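Side-chain contacts in muconate cycloisomerase (Azorhizobium caulinodans, PDB 3MY9), which belongs to the enolase superfamily, pairing a mandelate racemase/muconate lactonizing enzyme-type N-terminal domain with a C-terminal TIM-barrel-like domain that holds magnesium: residues 209-214 against 239-244; 222-227 against 232-237. One frame throughout, in Å; residues are numbered along the deposited sequence.

Contact 1. Residues 209-214 against 239-244; sequences KILRDV and AALDTP. With MG (magnesium ion), chain B.
Two neighbouring outer helices of the TIM-barrel-like domain meet here: Leu211 and the backbone of Arg212 on helix 207-215 meet Leu241, the first residue to leave helical geometry after helix 231-240. Leu241 does most of the touching, with the two methyls of its fork meeting different residues. CD1 of Leu241 rests on CB of Leu211 at 3.8 Å, while CD2 of Leu241 lies 4.0 Å from CA of Arg212, against the helix backbone itself. With chi1 at -58°, CG of Leu241 lies opposite its carbonyl carbon, and the fork reaches the other helix while the Leu241 carbonyl serves a different partner: its O binds a magnesium ion at 2.1 Å. Ala238 O and four waters complete that site, two of them also donating to the Asp242 and Thr243 carbonyls, so the metal gathers up the helix end and the turn after it.

Alongside the leucines, the Arg212 side chain reaches toward Ala240. Its NH2 passes 4.3 Å from CB of Ala240 and donates to a water at 3.1 Å, which lies at the guanidinium edge, in its plane; the same water donates to Ala240 O at 2.9 Å, bridging the helices. The charge is met by Asp242 of a second subunit, salt-bridged to Arg212 NE, so the solvent-exposed Arg212 side chain lies at a subunit interface.

On the inner side, Leu211 packs on Ile222 of strand 222-223 and on Phe198, Val214 packs on helix 174-188, and the Pro244 backbone is hydrogen-bonded to that of Ile222 as the chain enters strand 245-247.

Contact 2. Residues 222-227 against 232-237; sequences IEQPVP and DAMAGF. With MG (magnesium ion), chain C.
Strand 222-223 gives way to a loop that runs past helix 231-240, the closest CA atoms being those of Val226 and Met234, 7.4 Å apart. Met234 is bent at both chi2 and chi3 (-80° and -77°), which curls its thioether over the loop. Met234 CG meets Val226 CG2 at 3.7 Å. Next along, Met234 SD lies 3.8 Å from Pro225 CD, and Met234 CE ends against the Gln224 amide, 3.7 Å from Gln224 OE1. Both ends of that amide are hydrogen-bonded: Gln224 NE2 donates to Val226 O at 2.9 Å, with the acceptor close to the amide plane, and also bonds Ser250 OG; OE1 takes the backbone N-H of Asp248. One turn along the helix, Phe237 presents its ring edge to Val226, whose CG1 lies 3.6 Å from CE2 of Phe237, near the ring plane. CG of Pro225 comes obliquely to the same ring, 3.9 Å from Phe237 CD2.

The CB of Glu223 is directed away from the helix; OE2 binds a second magnesium ion at 2.2 Å, with Asp248 and four waters, and Lys166 salt-bridges OE1. The loop-helix contact is buried within the beta-alpha-beta unit 222-223, 231-240, 245-247, Met234 also packing on Ile245 and Phe237 on helix 207-215.

In the fold
Following the chain from the N terminus, the first element used by these contacts is helix 207-215, which leads into strand 222-223, whose following loop turns back into helix 231-240; contact 2 closes this short strand-to-helix loop. Contact 1 closes the wider loop, from helix 207-215 to the end of helix 231-240, so contact 2 is nested inside it. The two share helix 231-240, and their centres lie about 10 Å apart. They merge where Leu211 CD1 packs on Phe237 CG at 3.7 Å and where Thr243 and Val214 close over Ile222. Together they tie two consecutive outer helices to the parallel barrel strands, between one magnesium at a helix end and another at the strand ends.

Contact 1. Residues 209-214 against 239-244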
ATOM      1  N   LYS A 209     -26.896   0.668   2.671  1.00 37.47           N
ATOM      2  CA  LYS A 209     -28.071   0.428   3.516  1.00 38.66           C
ATOM      3  C   LYS A 209     -29.007  -0.603   2.856  1.00 38.14           C
ATOM      4  O   LYS A 209     -29.587  -1.421   3.543  1.00 37.83           O
ATOM      5  CB  LYS A 209     -28.867   1.703   3.811  1.00 40.12           C
ATOM      6  CG  LYS A 209     -28.225   2.743   4.812  1.00 43.15           C
ATOM      7  CD  LYS A 209     -28.205   2.263   6.301  1.00 47.06           C
ATOM      8  CE  LYS A 209     -27.822   3.418   7.268  1.00 49.07           C
ATOM      9  NZ  LYS A 209     -27.801   2.985   8.726  1.00 52.12           N
ATOM     10  N   ILE A 210     -29.163  -0.533   1.534  1.00 37.56           N
ATOM     11  CA  ILE A 210     -29.994  -1.493   0.802  1.00 36.85           C
ATOM     12  C   ILE A 210     -29.409  -2.889   0.951  1.00 34.52           C
ATOM     13  O   ILE A 210     -30.105  -3.829   1.329  1.00 34.22           O
ATOM     14  CB  ILE A 210     -30.093  -1.143  -0.714  1.00 38.26           C
ATOM     15  CG1 ILE A 210     -30.710   0.253  -0.933  1.00 39.58           C
ATOM     16  CG2 ILE A 210     -30.846  -2.206  -1.479  1.00 35.96           C
ATOM     17  CD1 ILE A 210     -32.098   0.380  -0.499  1.00 42.59           C
ATOM     18  N   LEU A 211     -28.138  -3.019   0.616  1.00 33.79           N
ATOM     19  CA  LEU A 211     -27.435  -4.304   0.652  1.00 33.39           C
ATOM     20  C   LEU A 211     -27.351  -4.908   2.058  1.00 33.85           C
ATOM     21  O   LEU A 211     -27.473  -6.130   2.210  1.00 32.86           O
ATOM     22  CB  LEU A 211     -26.032  -4.181   0.053  1.00 32.90           C
ATOM     23  CG  LEU A 211     -25.991  -3.806  -1.447  1.00 33.84           C
ATOM     24  CD1 LEU A 211     -24.547  -3.545  -1.887  1.00 30.92           C
ATOM     25  CD2 LEU A 211     -26.652  -4.961  -2.273  1.00 32.40           C
ATOM     26  N   ARG A 212     -27.153  -4.058   3.070  1.00 33.69           N
ATOM     27  CA  ARG A 212     -27.114  -4.530   4.437  1.00 34.24           C
ATOM     28  C   ARG A 212     -28.450  -5.090   4.864  1.00 34.51           C
ATOM     29  O   ARG A 212     -28.479  -6.139   5.571  1.00 34.57           O
ATOM     30  CB  ARG A 212     -26.620  -3.466   5.432  1.00 34.60           C
ATOM     31  CG  ARG A 212     -26.370  -4.038   6.861  1.00 35.67           C
ATOM     32  CD  ARG A 212     -25.885  -2.919   7.822  1.00 35.95           C
ATOM     33  NE  ARG A 212     -24.641  -2.326   7.332  1.00 34.29           N
ATOM     34  CZ  ARG A 212     -23.438  -2.857   7.471  1.00 34.03           C
ATOM     35  NH1 ARG A 212     -23.273  -3.999   8.128  1.00 34.99           N
ATOM     36  NH2 ARG A 212     -22.372  -2.206   7.004  1.00 34.85           N
ATOM     37  N   ASP A 213     -29.544  -4.470   4.412  1.00 33.64           N
ATOM     38  CA  ASP A 213     -30.866  -4.985   4.734  1.00 34.67           C
ATOM     39  C   ASP A 213     -31.083  -6.410   4.149  1.00 34.25           C
ATOM     40  O   ASP A 213     -31.630  -7.302   4.821  1.00 34.88           O
ATOM     41  CB  ASP A 213     -31.961  -4.057   4.204  1.00 36.25           C
ATOM     42  CG  ASP A 213     -32.073  -2.723   4.982  1.00 36.89           C
ATOM     43  OD1 ASP A 213     -31.476  -2.582   6.069  1.00 35.58           O
ATOM     44  OD2 ASP A 213     -32.751  -1.809   4.463  1.00 34.92           O
ATOM     45  N   VAL A 214     -30.671  -6.634   2.901  1.00 32.65           N
ATOM     46  CA  VAL A 214     -30.964  -7.923   2.269  1.00 32.32           C
ATOM     47  C   VAL A 214     -29.921  -8.974   2.705  1.00 32.42           C
ATOM     48  O   VAL A 214     -30.208 -10.163   2.738  1.00 32.57           O
ATOM     49  CB  VAL A 214     -31.090  -7.831   0.750  1.00 31.69           C
ATOM     50  CG1 VAL A 214     -32.218  -6.827   0.341  1.00 34.08           C
ATOM     51  CG2 VAL A 214     -29.790  -7.521   0.130  1.00 29.10           C
ATOM     52  N   ALA A 239     -16.100  -6.159   1.391  1.00 33.75           N
ATOM     53  CA  ALA A 239     -15.428  -5.997   2.698  1.00 35.58           C
ATOM     54  C   ALA A 239     -16.403  -5.816   3.838  1.00 34.96           C
ATOM     55  O   ALA A 239     -16.151  -6.315   4.902  1.00 36.16           O
ATOM     56  CB  ALA A 239     -14.336  -4.816   2.703  1.00 35.68           C
ATOM     57  N   ALA A 240     -17.504  -5.098   3.634  1.00 35.39           N
ATOM     58  CA  ALA A 240     -18.460  -4.830   4.748  1.00 35.22           C
ATOM     59  C   ALA A 240     -19.445  -5.981   4.988  1.00 35.33           C
ATOM     60  O   ALA A 240     -20.003  -6.117   6.101  1.00 35.83           O
ATOM     61  CB  ALA A 240     -19.232  -3.557   4.475  1.00 34.54           C
ATOM     62  N   LEU A 241     -19.686  -6.802   3.960  1.00 34.14           N
ATOM     63  CA  LEU A 241     -20.756  -7.780   4.063  1.00 33.65           C
ATOM     64  C   LEU A 241     -20.277  -9.210   4.093  1.00 33.94           C
ATOM     65  O   LEU A 241     -19.380  -9.620   3.329  1.00 33.59           O
ATOM     66  CB  LEU A 241     -21.776  -7.571   2.946  1.00 33.98           C
ATOM     67  CG  LEU A 241     -22.437  -6.180   2.882  1.00 34.74           C
ATOM     68  CD1 LEU A 241     -23.030  -5.904   1.531  1.00 37.18           C
ATOM     69  CD2 LEU A 241     -23.475  -6.049   3.951  1.00 37.27           C
ATOM     70  N   ASP A 242     -20.906  -9.980   4.980  1.00 34.16           N
ATOM     71  CA  ASP A 242     -20.730 -11.412   5.046  1.00 34.93           C
ATOM     72  C   ASP A 242     -21.190 -12.138   3.776  1.00 34.06           C
ATOM     73  O   ASP A 242     -20.522 -13.045   3.303  1.00 33.87           O
ATOM     74  CB  ASP A 242     -21.509 -11.983   6.242  1.00 35.94           C
ATOM     75  CG  ASP A 242     -20.947 -11.537   7.608  1.00 40.30           C
ATOM     76  OD1 ASP A 242     -19.911 -10.821   7.684  1.00 42.12           O
ATOM     77  OD2 ASP A 242     -21.560 -11.947   8.620  1.00 44.29           O
ATOM     78  N   THR A 243     -22.363 -11.752   3.268  1.00 33.55           N
ATOM     79  CA  THR A 243     -22.887 -12.297   2.024  1.00 33.28           C
ATOM     80  C   THR A 243     -21.929 -12.148   0.842  1.00 32.36           C
ATOM     81  O   THR A 243     -21.430 -11.072   0.592  1.00 32.03           O
ATOM     82  CB  THR A 243     -24.220 -11.623   1.601  1.00 33.06           C
ATOM     83  OG1 THR A 243     -25.200 -11.859   2.606  1.00 32.78           O
ATOM     84  CG2 THR A 243     -24.699 -12.200   0.264  1.00 31.74           C
ATOM     85  N   PRO A 244     -21.673 -13.240   0.114  1.00 32.28           N
ATOM     86  CA  PRO A 244     -20.805 -13.140  -1.064  1.00 31.24           C
ATOM     87  C   PRO A 244     -21.361 -12.171  -2.133  1.00 31.20           C
ATOM     88  O   PRO A 244     -22.556 -12.161  -2.410  1.00 30.32           O
ATOM     89  CB  PRO A 244     -20.786 -14.572  -1.588  1.00 31.85           C
ATOM     90  CG  PRO A 244     -20.885 -15.409  -0.317  1.00 32.59           C
ATOM     91  CD  PRO A 244     -21.956 -14.646   0.471  1.00 33.61           C
TER
HETATM   92 MG    MG B 377     -17.640 -10.017   2.280  1.00 40.42          MG
HETATM   93  O   HOH W   1     -19.883  -3.900   7.893  1.00 31.62           O
HETATM   94  O   HOH W   2     -18.133 -12.139   2.547  1.00 21.92           O
HETATM   95  O   HOH W   3     -18.848 -10.177   0.542  1.00 21.50           O
HETATM   96  O   HOH W   4     -16.733 -10.143   4.045  1.00 25.19           O
HETATM   97  O   HOH W   5     -15.990 -10.748   1.130  1.00 22.35           O

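Contact 2. Residues 222-227 against 232-237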
ATOM      1  N   ILE A 222     -25.126 -12.116  -3.780  1.00 31.19           N
ATOM      2  CA  ILE A 222     -25.789 -10.944  -4.359  1.00 32.01           C
ATOM      3  C   ILE A 222     -25.040 -10.588  -5.643  1.00 32.19           C
ATOM      4  O   ILE A 222     -23.821 -10.411  -5.623  1.00 31.12           O
ATOM      5  CB  ILE A 222     -25.753  -9.774  -3.394  1.00 32.50           C
ATOM      6  CG1 ILE A 222     -26.562 -10.111  -2.119  1.00 32.46           C
ATOM      7  CG2 ILE A 222     -26.281  -8.519  -4.067  1.00 32.87           C
ATOM      8  CD1 ILE A 222     -26.375  -9.113  -1.008  1.00 34.72           C
ATOM      9  N   GLU A 223     -25.750 -10.557  -6.766  1.00 33.04           N
ATOM     10  CA  GLU A 223     -25.105 -10.342  -8.069  1.00 33.31           C
ATOM     11  C   GLU A 223     -25.014  -8.880  -8.484  1.00 33.38           C
ATOM     12  O   GLU A 223     -26.021  -8.162  -8.503  1.00 33.41           O
ATOM     13  CB  GLU A 223     -25.809 -11.172  -9.162  1.00 33.90           C
ATOM     14  CG  GLU A 223     -25.311 -10.919 -10.584  1.00 36.68           C
ATOM     15  CD  GLU A 223     -25.780 -11.991 -11.586  1.00 43.02           C
ATOM     16  OE1 GLU A 223     -26.435 -12.981 -11.188  1.00 47.15           O
ATOM     17  OE2 GLU A 223     -25.513 -11.827 -12.786  1.00 45.31           O
ATOM     18  N   GLN A 224     -23.781  -8.461  -8.778  1.00 33.36           N
ATOM     19  CA  GLN A 224     -23.428  -7.187  -9.402  1.00 33.66           C
ATOM     20  C   GLN A 224     -24.422  -6.054  -9.097  1.00 35.20           C
ATOM     21  O   GLN A 224     -25.158  -5.596  -9.969  1.00 33.99           O
ATOM     22  CB  GLN A 224     -23.280  -7.420 -10.938  1.00 35.73           C
ATOM     23  CG  GLN A 224     -22.620  -6.314 -11.731  1.00 35.68           C
ATOM     24  CD  GLN A 224     -21.088  -6.309 -11.548  1.00 36.32           C
ATOM     25  OE1 GLN A 224     -20.465  -7.364 -11.569  1.00 36.33           O
ATOM     26  NE2 GLN A 224     -20.493  -5.127 -11.366  1.00 34.28           N
ATOM     27  N   PRO A 225     -24.406  -5.564  -7.854  1.00 34.84           N
ATOM     28  CA  PRO A 225     -25.379  -4.544  -7.495  1.00 35.31           C
ATOM     29  C   PRO A 225     -25.184  -3.196  -8.208  1.00 36.02           C
ATOM     30  O   PRO A 225     -26.156  -2.469  -8.384  1.00 35.37           O
ATOM     31  CB  PRO A 225     -25.224  -4.416  -5.970  1.00 34.58           C
ATOM     32  CG  PRO A 225     -23.837  -5.013  -5.649  1.00 34.00           C
ATOM     33  CD  PRO A 225     -23.667  -6.090  -6.685  1.00 34.34           C
ATOM     34  N   VAL A 226     -23.957  -2.901  -8.645  1.00 36.25           N
ATOM     35  CA  VAL A 226     -23.608  -1.636  -9.318  1.00 36.62           C
ATOM     36  C   VAL A 226     -22.937  -1.944 -10.675  1.00 37.65           C
ATOM     37  O   VAL A 226     -22.552  -3.070 -10.898  1.00 37.26           O
ATOM     38  CB  VAL A 226     -22.686  -0.769  -8.441  1.00 36.66           C
ATOM     39  CG1 VAL A 226     -23.388  -0.420  -7.056  1.00 34.39           C
ATOM     40  CG2 VAL A 226     -21.292  -1.453  -8.226  1.00 33.24           C
ATOM     41  N   PRO A 227     -22.854  -0.955 -11.589  1.00 39.61           N
ATOM     42  CA  PRO A 227     -22.216  -1.157 -12.883  1.00 41.57           C
ATOM     43  C   PRO A 227     -20.736  -1.547 -12.801  1.00 41.74           C
ATOM     44  O   PRO A 227     -20.079  -1.337 -11.752  1.00 39.90           O
ATOM     45  CB  PRO A 227     -22.327   0.212 -13.576  1.00 43.14           C
ATOM     46  CG  PRO A 227     -23.494   0.892 -12.912  1.00 43.59           C
ATOM     47  CD  PRO A 227     -23.590   0.328 -11.525  1.00 40.82           C
ATOM     48  N   ASP A 232     -13.917  -0.397  -6.779  1.00 45.01           N
ATOM     49  CA  ASP A 232     -13.720  -0.008  -5.388  1.00 44.18           C
ATOM     50  C   ASP A 232     -15.055  -0.109  -4.639  1.00 41.75           C
ATOM     51  O   ASP A 232     -15.101  -0.574  -3.502  1.00 40.78           O
ATOM     52  CB  ASP A 232     -13.167   1.424  -5.255  1.00 46.61           C
ATOM     53  CG  ASP A 232     -11.672   1.538  -5.589  1.00 50.40           C
ATOM     54  OD1 ASP A 232     -10.922   0.543  -5.537  1.00 51.58           O
ATOM     55  OD2 ASP A 232     -11.242   2.680  -5.886  1.00 58.93           O
ATOM     56  N   ALA A 233     -16.149   0.327  -5.255  1.00 39.81           N
ATOM     57  CA  ALA A 233     -17.432   0.216  -4.565  1.00 38.71           C
ATOM     58  C   ALA A 233     -17.755  -1.283  -4.301  1.00 36.93           C
ATOM     59  O   ALA A 233     -18.160  -1.655  -3.214  1.00 35.96           O
ATOM     60  CB  ALA A 233     -18.549   0.892  -5.359  1.00 38.33           C
ATOM     61  N   MET A 234     -17.565  -2.116  -5.318  1.00 36.10           N
ATOM     62  CA  MET A 234     -17.792  -3.547  -5.212  1.00 34.63           C
ATOM     63  C   MET A 234     -16.903  -4.163  -4.116  1.00 34.34           C
ATOM     64  O   MET A 234     -17.400  -4.975  -3.290  1.00 33.24           O
ATOM     65  CB  MET A 234     -17.536  -4.213  -6.581  1.00 34.55           C
ATOM     66  CG  MET A 234     -18.632  -3.962  -7.623  1.00 33.76           C
ATOM     67  SD  MET A 234     -20.113  -5.041  -7.400  1.00 26.09           S
ATOM     68  CE  MET A 234     -19.447  -6.559  -8.073  1.00 33.13           C
ATOM     69  N   ALA A 235     -15.636  -3.735  -4.058  1.00 34.53           N
ATOM     70  CA  ALA A 235     -14.702  -4.197  -3.005  1.00 35.70           C
ATOM     71  C   ALA A 235     -15.173  -3.723  -1.626  1.00 35.92           C
ATOM     72  O   ALA A 235     -15.153  -4.481  -0.661  1.00 36.31           O
ATOM     73  CB  ALA A 235     -13.206  -3.736  -3.277  1.00 36.11           C
ATOM     74  N   GLY A 236     -15.624  -2.476  -1.557  1.00 37.54           N
ATOM     75  CA  GLY A 236     -16.272  -1.915  -0.354  1.00 37.12           C
ATOM     76  C   GLY A 236     -17.422  -2.780   0.118  1.00 35.93           C
ATOM     77  O   GLY A 236     -17.487  -3.165   1.292  1.00 36.52           O
ATOM     78  N   PHE A 237     -18.317  -3.159  -0.797  1.00 35.78           N
ATOM     79  CA  PHE A 237     -19.446  -4.024  -0.404  1.00 33.49           C
ATOM     80  C   PHE A 237     -18.958  -5.360   0.127  1.00 32.49           C
ATOM     81  O   PHE A 237     -19.427  -5.850   1.153  1.00 31.66           O
ATOM     82  CB  PHE A 237     -20.463  -4.237  -1.544  1.00 33.83           C
ATOM     83  CG  PHE A 237     -20.955  -2.955  -2.218  1.00 35.00           C
ATOM     84  CD1 PHE A 237     -21.101  -1.758  -1.503  1.00 35.67           C
ATOM     85  CD2 PHE A 237     -21.299  -2.970  -3.562  1.00 34.58           C
ATOM     86  CE1 PHE A 237     -21.533  -0.606  -2.128  1.00 38.90           C
ATOM     87  CE2 PHE A 237     -21.750  -1.819  -4.194  1.00 37.43           C
ATOM     88  CZ  PHE A 237     -21.872  -0.642  -3.489  1.00 37.92           C
TER
HETATM   89 MG    MG C 378     -26.007 -10.521 -14.469  1.00 50.23          MG
HETATM   90  O   HOH W   6     -26.277  -9.382 -16.149  1.00 25.58           O
HETATM   91  O   HOH W   7     -25.408  -8.641 -13.635  1.00 26.41           O
HETATM   92  O   HOH W   8     -27.889  -9.936 -13.893  1.00 24.74           O
HETATM   93  O   HOH W   9     -26.979 -12.162 -15.694  1.00 28.19           O